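Local coordinates for protein glucanase (Klebsiella pneumoniae, PDB 5GY3) that probably hydrolyses internal beta-1,4-glucosidic bonds of cellulose and related beta-glucans, as a family 8 endoglucanase, at residues 239-244 / 248-253; 69-72 / 78-81; 95-100 / 159-164. All coordinates share one frame; numbering follows the deposited sequence.

Contact 1: residues 239-244 / 248-253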
# COMPACT_ATOMS: atom_id res chain seq x y z
N LYS A 239 12.01 7.06 -12.08
CA LYS A 239 13.46 7.07 -12.22
C LYS A 239 13.94 8.42 -12.72
O LYS A 239 14.93 8.97 -12.21
CB LYS A 239 13.89 5.95 -13.16
CG LYS A 239 13.64 4.54 -12.61
CD LYS A 239 14.01 3.47 -13.65
CE LYS A 239 14.11 2.10 -12.99
NZ LYS A 239 14.28 1.01 -13.99
N ALA A 240 13.24 8.99 -13.71
CA ALA A 240 13.66 10.28 -14.28
C ALA A 240 13.62 11.38 -13.24
O ALA A 240 14.54 12.20 -13.15
CB ALA A 240 12.79 10.65 -15.48
N TRP A 241 12.56 11.43 -12.43
CA TRP A 241 12.44 12.48 -11.44
C TRP A 241 13.50 12.32 -10.35
O TRP A 241 14.18 13.28 -9.99
CB TRP A 241 11.04 12.49 -10.83
CG TRP A 241 10.85 13.63 -9.87
CD1 TRP A 241 10.74 14.95 -10.19
CD2 TRP A 241 10.75 13.55 -8.44
NE1 TRP A 241 10.58 15.70 -9.05
CE2 TRP A 241 10.58 14.86 -7.96
CE3 TRP A 241 10.80 12.49 -7.53
CZ2 TRP A 241 10.45 15.15 -6.60
CZ3 TRP A 241 10.66 12.78 -6.16
CH2 TRP A 241 10.50 14.10 -5.72
N MET A 242 13.67 11.10 -9.83
CA MET A 242 14.66 10.88 -8.79
C MET A 242 16.08 11.09 -9.32
O MET A 242 16.94 11.63 -8.60
CB MET A 242 14.49 9.48 -8.21
CG MET A 242 13.15 9.30 -7.51
SD MET A 242 12.91 7.60 -6.98
CE MET A 242 11.21 7.69 -6.39
N GLN A 243 16.35 10.69 -10.56
CA GLN A 243 17.67 10.90 -11.14
C GLN A 243 18.01 12.38 -11.29
O GLN A 243 19.19 12.72 -11.46
CB GLN A 243 17.78 10.19 -12.49
CG GLN A 243 18.02 8.68 -12.37
CD GLN A 243 17.75 7.92 -13.67
OE1 GLN A 243 17.37 8.50 -14.68
NE2 GLN A 243 17.94 6.60 -13.63
N SER A 244 17.03 13.28 -11.24
CA SER A 244 17.31 14.70 -11.40
C SER A 244 17.74 15.37 -10.09
O SER A 244 17.97 16.59 -10.10
CB SER A 244 16.10 15.43 -11.99
OG SER A 244 15.07 15.60 -11.03
N LEU A 248 20.85 12.39 -1.59
CA LEU A 248 20.54 12.90 -0.26
C LEU A 248 19.82 14.24 -0.27
O LEU A 248 19.52 14.78 0.81
CB LEU A 248 21.83 13.01 0.58
CG LEU A 248 22.56 11.70 0.85
CD1 LEU A 248 23.86 11.95 1.62
CD2 LEU A 248 21.67 10.73 1.60
N GLN A 249 19.50 14.78 -1.44
CA GLN A 249 18.76 16.03 -1.57
C GLN A 249 17.58 15.86 -2.51
O GLN A 249 17.32 16.71 -3.37
CB GLN A 249 19.66 17.16 -2.05
CG GLN A 249 20.77 17.54 -1.10
CD GLN A 249 21.68 18.60 -1.70
OE1 GLN A 249 22.78 18.31 -2.15
NE2 GLN A 249 21.21 19.84 -1.72
N THR A 250 16.83 14.77 -2.35
CA THR A 250 15.63 14.54 -3.14
C THR A 250 14.42 15.02 -2.37
O THR A 250 14.21 14.56 -1.24
CB THR A 250 15.49 13.07 -3.46
OG1 THR A 250 16.67 12.62 -4.15
CG2 THR A 250 14.26 12.82 -4.34
N PRO A 251 13.60 15.92 -2.92
CA PRO A 251 12.45 16.44 -2.15
C PRO A 251 11.51 15.32 -1.72
O PRO A 251 11.27 14.37 -2.46
CB PRO A 251 11.78 17.40 -3.14
CG PRO A 251 12.90 17.81 -4.08
CD PRO A 251 13.74 16.58 -4.23
N ALA A 252 10.98 15.46 -0.50
CA ALA A 252 10.10 14.42 0.04
C ALA A 252 8.74 14.40 -0.64
O ALA A 252 8.05 13.38 -0.56
CB ALA A 252 9.92 14.61 1.55
N TRP A 253 8.32 15.50 -1.25
CA TRP A 253 7.11 15.51 -2.06
C TRP A 253 7.26 16.53 -3.18
O TRP A 253 8.13 17.41 -3.14
CB TRP A 253 5.84 15.82 -1.23
CG TRP A 253 5.89 17.06 -0.35
CD1 TRP A 253 6.12 17.10 1.00
CD2 TRP A 253 5.66 18.43 -0.75
NE1 TRP A 253 6.05 18.40 1.46
CE2 TRP A 253 5.77 19.23 0.41
CE3 TRP A 253 5.35 19.05 -1.97
CZ2 TRP A 253 5.62 20.62 0.38
CZ3 TRP A 253 5.19 20.43 -2.00
CH2 TRP A 253 5.32 21.20 -0.83
O HOH W 1 17.41 10.71 -5.90
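The hydroxyl OG1 of T250 has two polar partners: it hydrogen-bonds to the carbonyl of P246 and accepts a bond from a water, with its OG1 2.7 Å from the water oxygen. The same water also donates to M242 O, 2.9 Å away, so it bridges the carbonyl near the end of helix 236-243 and the loop that returns toward it. W241 O has two donors in the turn that leaves this helix, S244 OG at 2.7 Å and S244 N at 3.1 Å. Serine suits this exit, since its short side chain can fold back onto the carbonyl three residues earlier.

The direct contact is mostly apolar. With CG anti to the backbone N (chi1 -176°), the indole of W241 extends toward the returning loop. Its CZ3 comes within 4.0 Å of T250 CG2, which approaches at a slant. At the rim of the six-membered ring, W241 CH2 lies 3.4 Å from P251 O, near the ring plane, while W241 CZ2 meets P251 CD at 4.3 Å. Threonine serves both needs here, methyl to the indole and hydroxyl to the water and P246. Y245 packs edge-to-face on the indole and also touches P251. The chemistry implies a buried tie in which the indole packs on the loop, its polarised edge facing a carbonyl oxygen, while a water links the M242 carbonyl to the T250 hydroxyl.

Contact 2: residues 69-72 / 78-81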
# COMPACT_ATOMS: atom_id res chain seq x y z
N TRP A 69 -11.12 0.49 8.64
CA TRP A 69 -9.73 0.76 8.30
C TRP A 69 -8.91 1.31 9.46
O TRP A 69 -7.69 1.16 9.44
CB TRP A 69 -9.63 1.73 7.12
CG TRP A 69 -9.87 3.18 7.47
CD1 TRP A 69 -11.08 3.78 7.68
CD2 TRP A 69 -8.88 4.21 7.64
NE1 TRP A 69 -10.91 5.12 7.97
CE2 TRP A 69 -9.56 5.40 7.95
CE3 TRP A 69 -7.48 4.23 7.55
CZ2 TRP A 69 -8.90 6.61 8.18
CZ3 TRP A 69 -6.82 5.43 7.78
CH2 TRP A 69 -7.53 6.60 8.08
N ARG A 70 -9.52 1.92 10.47
CA ARG A 70 -8.78 2.65 11.48
C ARG A 70 -9.29 2.32 12.88
O ARG A 70 -10.49 2.17 13.10
CB ARG A 70 -8.89 4.16 11.24
CG ARG A 70 -8.00 5.03 12.11
CD ARG A 70 -8.08 6.47 11.59
NE ARG A 70 -7.42 7.45 12.46
CZ ARG A 70 -8.01 8.00 13.52
NH1 ARG A 70 -9.25 7.65 13.85
NH2 ARG A 70 -7.36 8.89 14.26
N TYR A 71 -8.35 2.22 13.83
CA TYR A 71 -8.65 1.92 15.22
C TYR A 71 -7.97 2.97 16.09
O TYR A 71 -6.73 3.05 16.11
CB TYR A 71 -8.17 0.51 15.59
CG TYR A 71 -8.47 0.10 17.02
CD1 TYR A 71 -9.68 -0.47 17.36
CD2 TYR A 71 -7.53 0.29 18.03
CE1 TYR A 71 -9.95 -0.86 18.66
CE2 TYR A 71 -7.79 -0.10 19.34
CZ TYR A 71 -9.01 -0.67 19.64
OH TYR A 71 -9.27 -1.05 20.94
N ASN A 72 -8.76 3.79 16.79
CA ASN A 72 -8.22 4.83 17.66
C ASN A 72 -8.47 4.45 19.11
O ASN A 72 -9.60 4.57 19.61
CB ASN A 72 -8.86 6.19 17.34
CG ASN A 72 -8.25 7.33 18.16
OD1 ASN A 72 -7.37 7.11 19.00
ND2 ASN A 72 -8.70 8.55 17.90
N PRO A 78 -13.61 3.40 19.33
CA PRO A 78 -12.32 3.28 18.63
C PRO A 78 -12.45 2.97 17.15
O PRO A 78 -11.47 3.11 16.41
CB PRO A 78 -11.62 2.13 19.37
CG PRO A 78 -12.43 1.90 20.62
CD PRO A 78 -13.82 2.30 20.28
N ILE A 79 -13.63 2.55 16.70
CA ILE A 79 -13.87 2.27 15.29
C ILE A 79 -15.02 3.15 14.81
O ILE A 79 -16.05 2.66 14.36
CB ILE A 79 -14.14 0.78 15.04
CG1 ILE A 79 -15.18 0.23 16.02
CG2 ILE A 79 -12.87 -0.02 15.20
CD1 ILE A 79 -15.38 -1.28 15.91
N ALA A 80 -14.84 4.47 14.92
CA ALA A 80 -15.89 5.40 14.54
C ALA A 80 -16.16 5.36 13.04
O ALA A 80 -17.32 5.30 12.61
CB ALA A 80 -15.53 6.82 14.98
N ASP A 81 -15.10 5.40 12.22
CA ASP A 81 -15.26 5.36 10.77
C ASP A 81 -15.49 3.92 10.33
O ASP A 81 -14.61 3.06 10.49
CB ASP A 81 -14.02 5.94 10.07
CG ASP A 81 -14.21 6.08 8.56
OD1 ASP A 81 -15.18 5.53 8.00
OD2 ASP A 81 -13.37 6.75 7.92
O HOH W 2 -12.15 3.29 11.45
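P78 meets both Y71 and N72. Its carbonyl O accepts a nearly straight hydrogen bond from N72 N (2.8 Å, 166° at the hydrogen) in the carbonyl plane, on a lone pair. The CA of Y71 adds a CA-H...O contact to the same P78 O at 3.3 Å. The proline ring lies alongside the tyrosine side chain, with P78 CB 3.9 Å from the centroid of the Y71 ring, offset toward its rim; this is a CH-pi contact, which suits a rigid pyrrolidine and a broad aromatic face. With CG anti to the backbone N (chi1 -179°), the tyrosine ring reaches out over the proline, and W54 meets it edge-to-face.

I79 meets the same tyrosine at the ring edge: the branch methyl I79 CG2 lies 3.9 Å from Y71 CD1. Beta branching lets this residue touch Y71 through CG2 while its side chain also packs on L59 of helix 45-59. The chain here runs from strand 70-71, which pairs antiparallel with strand 27-28, through a loop to helix 86-103, one of the helices of the (alpha/alpha)6 barrel expected for family 8 enzymes. This loop folds back beside the strand before the helix begins.

At D81 a water donates to both D81 O, 2.7 Å away, and R70 O, 2.6 Å away, bridging two backbones. The D81 carboxylate stands almost perpendicular to the indole of W69 (86°), and W69 NE1 donates to D81 OD2 at 3.0 Å, in the plane of the indole but from above that of the carboxylate. Aspartate is short enough to do this while its OD1 accepts from N83 N in an Asx turn; the two bonds, to OD1 and OD2, together probably limit rotation of the carboxylate. R70 CB lies over one face of the indole.

Contact 3: residues 95-100 / 159-164; sequences ALLRAQ and RAFAER
Helix packing in the (alpha/alpha)6 barrel expected of family 8 enzymes brings L97 of helix 86-103 against A160, F161 and R164 of helix 155-164. The axes of these short segments pass 10.6 Å apart at 57°, a wide spacing spanned chiefly by the leucine side chain. Its two methyls face mostly different partners. L97 CD2 points at the backbone and lies 3.6 Å from A160 O, a van der Waals approach, and it also reaches A160 CB. Alanine suits this position because a small methyl leaves the backbone accessible to the leucine. The same L97 CD2 meets the rim of the phenyl ring near its plane, 4.1 Å from F161 CD1.

The F161 ring sits among several helices: it also packs on T90, A93 and W94 of helix 86-103 and on T116 of helix 106-123, and W170 meets it edge-to-face. The contact thus belongs to a wider cluster of helices, consistent with that barrel. L97 CD1 rests on the aliphatic part of R164, 3.7 Å from R164 CD, the two side chains crossing at a slant. The arginine chain bends at chi2 (82°), which brings CG and CD against L97 CD1 while its guanidinium goes on to a salt bridge with D113. A long residue fits because its carbon stem and charged end serve different neighbours.

Beside this apolar patch, a water accepts from R98 NH1 at 3.0 Å and weakly from R159 NH2 at 3.4 Å. It lies between two like charges, whose repulsion is probably eased by their acidic partners: R98 pairs with D308, and R159 NH1 forms a salt bridge with E163 OE1 at 2.7 Å, four residues further along the chain.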
# COMPACT_ATOMS: atom_id res chain seq x y z
N ALA A 95 -0.98 -11.04 2.64
CA ALA A 95 -0.20 -11.66 3.70
C ALA A 95 -0.72 -13.05 4.05
O ALA A 95 0.07 -13.98 4.28
CB ALA A 95 -0.20 -10.75 4.94
N LEU A 96 -2.05 -13.22 4.08
CA LEU A 96 -2.64 -14.53 4.37
C LEU A 96 -2.29 -15.54 3.30
O LEU A 96 -1.97 -16.70 3.61
CB LEU A 96 -4.15 -14.40 4.51
CG LEU A 96 -4.57 -13.78 5.85
CD1 LEU A 96 -5.99 -13.20 5.81
CD2 LEU A 96 -4.43 -14.83 6.97
N LEU A 97 -2.36 -15.14 2.03
CA LEU A 97 -1.94 -16.04 0.95
C LEU A 97 -0.49 -16.47 1.14
O LEU A 97 -0.15 -17.66 1.02
CB LEU A 97 -2.15 -15.34 -0.39
CG LEU A 97 -2.43 -16.19 -1.60
CD1 LEU A 97 -3.62 -17.10 -1.27
CD2 LEU A 97 -2.77 -15.27 -2.77
N ARG A 98 0.39 -15.52 1.46
CA ARG A 98 1.80 -15.85 1.65
C ARG A 98 2.01 -16.70 2.90
O ARG A 98 2.92 -17.54 2.92
CB ARG A 98 2.62 -14.56 1.68
CG ARG A 98 2.71 -13.92 0.28
CD ARG A 98 2.98 -12.41 0.31
NE ARG A 98 4.36 -12.06 0.64
CZ ARG A 98 5.32 -11.80 -0.26
NH1 ARG A 98 5.07 -11.88 -1.56
NH2 ARG A 98 6.54 -11.46 0.14
N ALA A 99 1.18 -16.51 3.92
CA ALA A 99 1.28 -17.34 5.12
C ALA A 99 0.96 -18.80 4.82
O ALA A 99 1.58 -19.70 5.40
CB ALA A 99 0.34 -16.80 6.19
N GLN A 100 -0.01 -19.05 3.95
CA GLN A 100 -0.31 -20.44 3.58
C GLN A 100 0.91 -21.11 2.99
O GLN A 100 1.21 -22.27 3.30
CB GLN A 100 -1.47 -20.50 2.58
CG GLN A 100 -1.79 -21.93 2.12
CD GLN A 100 -0.94 -22.37 0.95
OE1 GLN A 100 -0.70 -21.61 0.01
NE2 GLN A 100 -0.46 -23.62 0.99
N ARG A 159 -1.22 -9.85 -8.65
CA ARG A 159 -0.67 -10.98 -9.40
C ARG A 159 -0.75 -12.25 -8.56
O ARG A 159 -1.13 -13.31 -9.07
CB ARG A 159 0.78 -10.68 -9.82
CG ARG A 159 1.47 -11.81 -10.59
CD ARG A 159 2.90 -12.01 -10.15
NE ARG A 159 3.07 -11.65 -8.72
CZ ARG A 159 3.20 -12.53 -7.73
NH1 ARG A 159 3.18 -13.81 -8.03
NH2 ARG A 159 3.36 -12.10 -6.50
N ALA A 160 -0.44 -12.15 -7.26
CA ALA A 160 -0.56 -13.31 -6.38
C ALA A 160 -2.00 -13.79 -6.29
O ALA A 160 -2.26 -15.00 -6.33
CB ALA A 160 -0.04 -12.96 -4.98
N PHE A 161 -2.96 -12.86 -6.18
CA PHE A 161 -4.36 -13.26 -6.15
C PHE A 161 -4.72 -14.05 -7.40
O PHE A 161 -5.37 -15.11 -7.32
CB PHE A 161 -5.27 -12.03 -6.06
CG PHE A 161 -5.10 -11.20 -4.81
CD1 PHE A 161 -4.48 -11.70 -3.68
CD2 PHE A 161 -5.57 -9.89 -4.78
CE1 PHE A 161 -4.34 -10.92 -2.52
CE2 PHE A 161 -5.45 -9.10 -3.64
CZ PHE A 161 -4.81 -9.62 -2.50
N ALA A 162 -4.32 -13.54 -8.57
CA ALA A 162 -4.69 -14.19 -9.83
C ALA A 162 -4.16 -15.62 -9.92
O ALA A 162 -4.81 -16.47 -10.53
CB ALA A 162 -4.16 -13.37 -11.00
N GLU A 163 -2.99 -15.89 -9.34
CA GLU A 163 -2.45 -17.25 -9.37
C GLU A 163 -3.28 -18.22 -8.54
O GLU A 163 -3.15 -19.44 -8.73
CB GLU A 163 -1.03 -17.26 -8.86
CG GLU A 163 -0.10 -16.32 -9.60
CD GLU A 163 1.31 -16.40 -9.06
OE1 GLU A 163 1.55 -15.96 -7.91
OE2 GLU A 163 2.19 -16.92 -9.78
N ARG A 164 -4.09 -17.71 -7.61
CA ARG A 164 -4.87 -18.47 -6.64
C ARG A 164 -6.34 -18.58 -7.03
O ARG A 164 -6.92 -19.67 -6.94
CB ARG A 164 -4.73 -17.78 -5.26
CG ARG A 164 -5.75 -18.17 -4.18
CD ARG A 164 -5.36 -19.47 -3.49
NE ARG A 164 -6.40 -19.96 -2.60
CZ ARG A 164 -6.40 -21.17 -2.07
NH1 ARG A 164 -5.41 -22.01 -2.34
NH2 ARG A 164 -7.40 -21.55 -1.26
O HOH W 3 3.14 -13.29 -3.34

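Overall arrangement
None of the three contacts touches another. Contacts 2 and 3 are the nearest pair, about 15 Å apart at their closest atoms and 27 Å between centres, and the chain joins them directly: the loop of contact 2 leads into helix 86-103, which supplies one side of contact 3. That helix also carries D87, the predicted nucleophile, whose side chain is about 7 Å from that of W69 in contact 2 and about 10 Å from that of F161 in contact 3. Contact 1 lies away from this site, its centre 35 Å from that of contact 2 and 33 Å from that of contact 3, across the chain's centre from the latter.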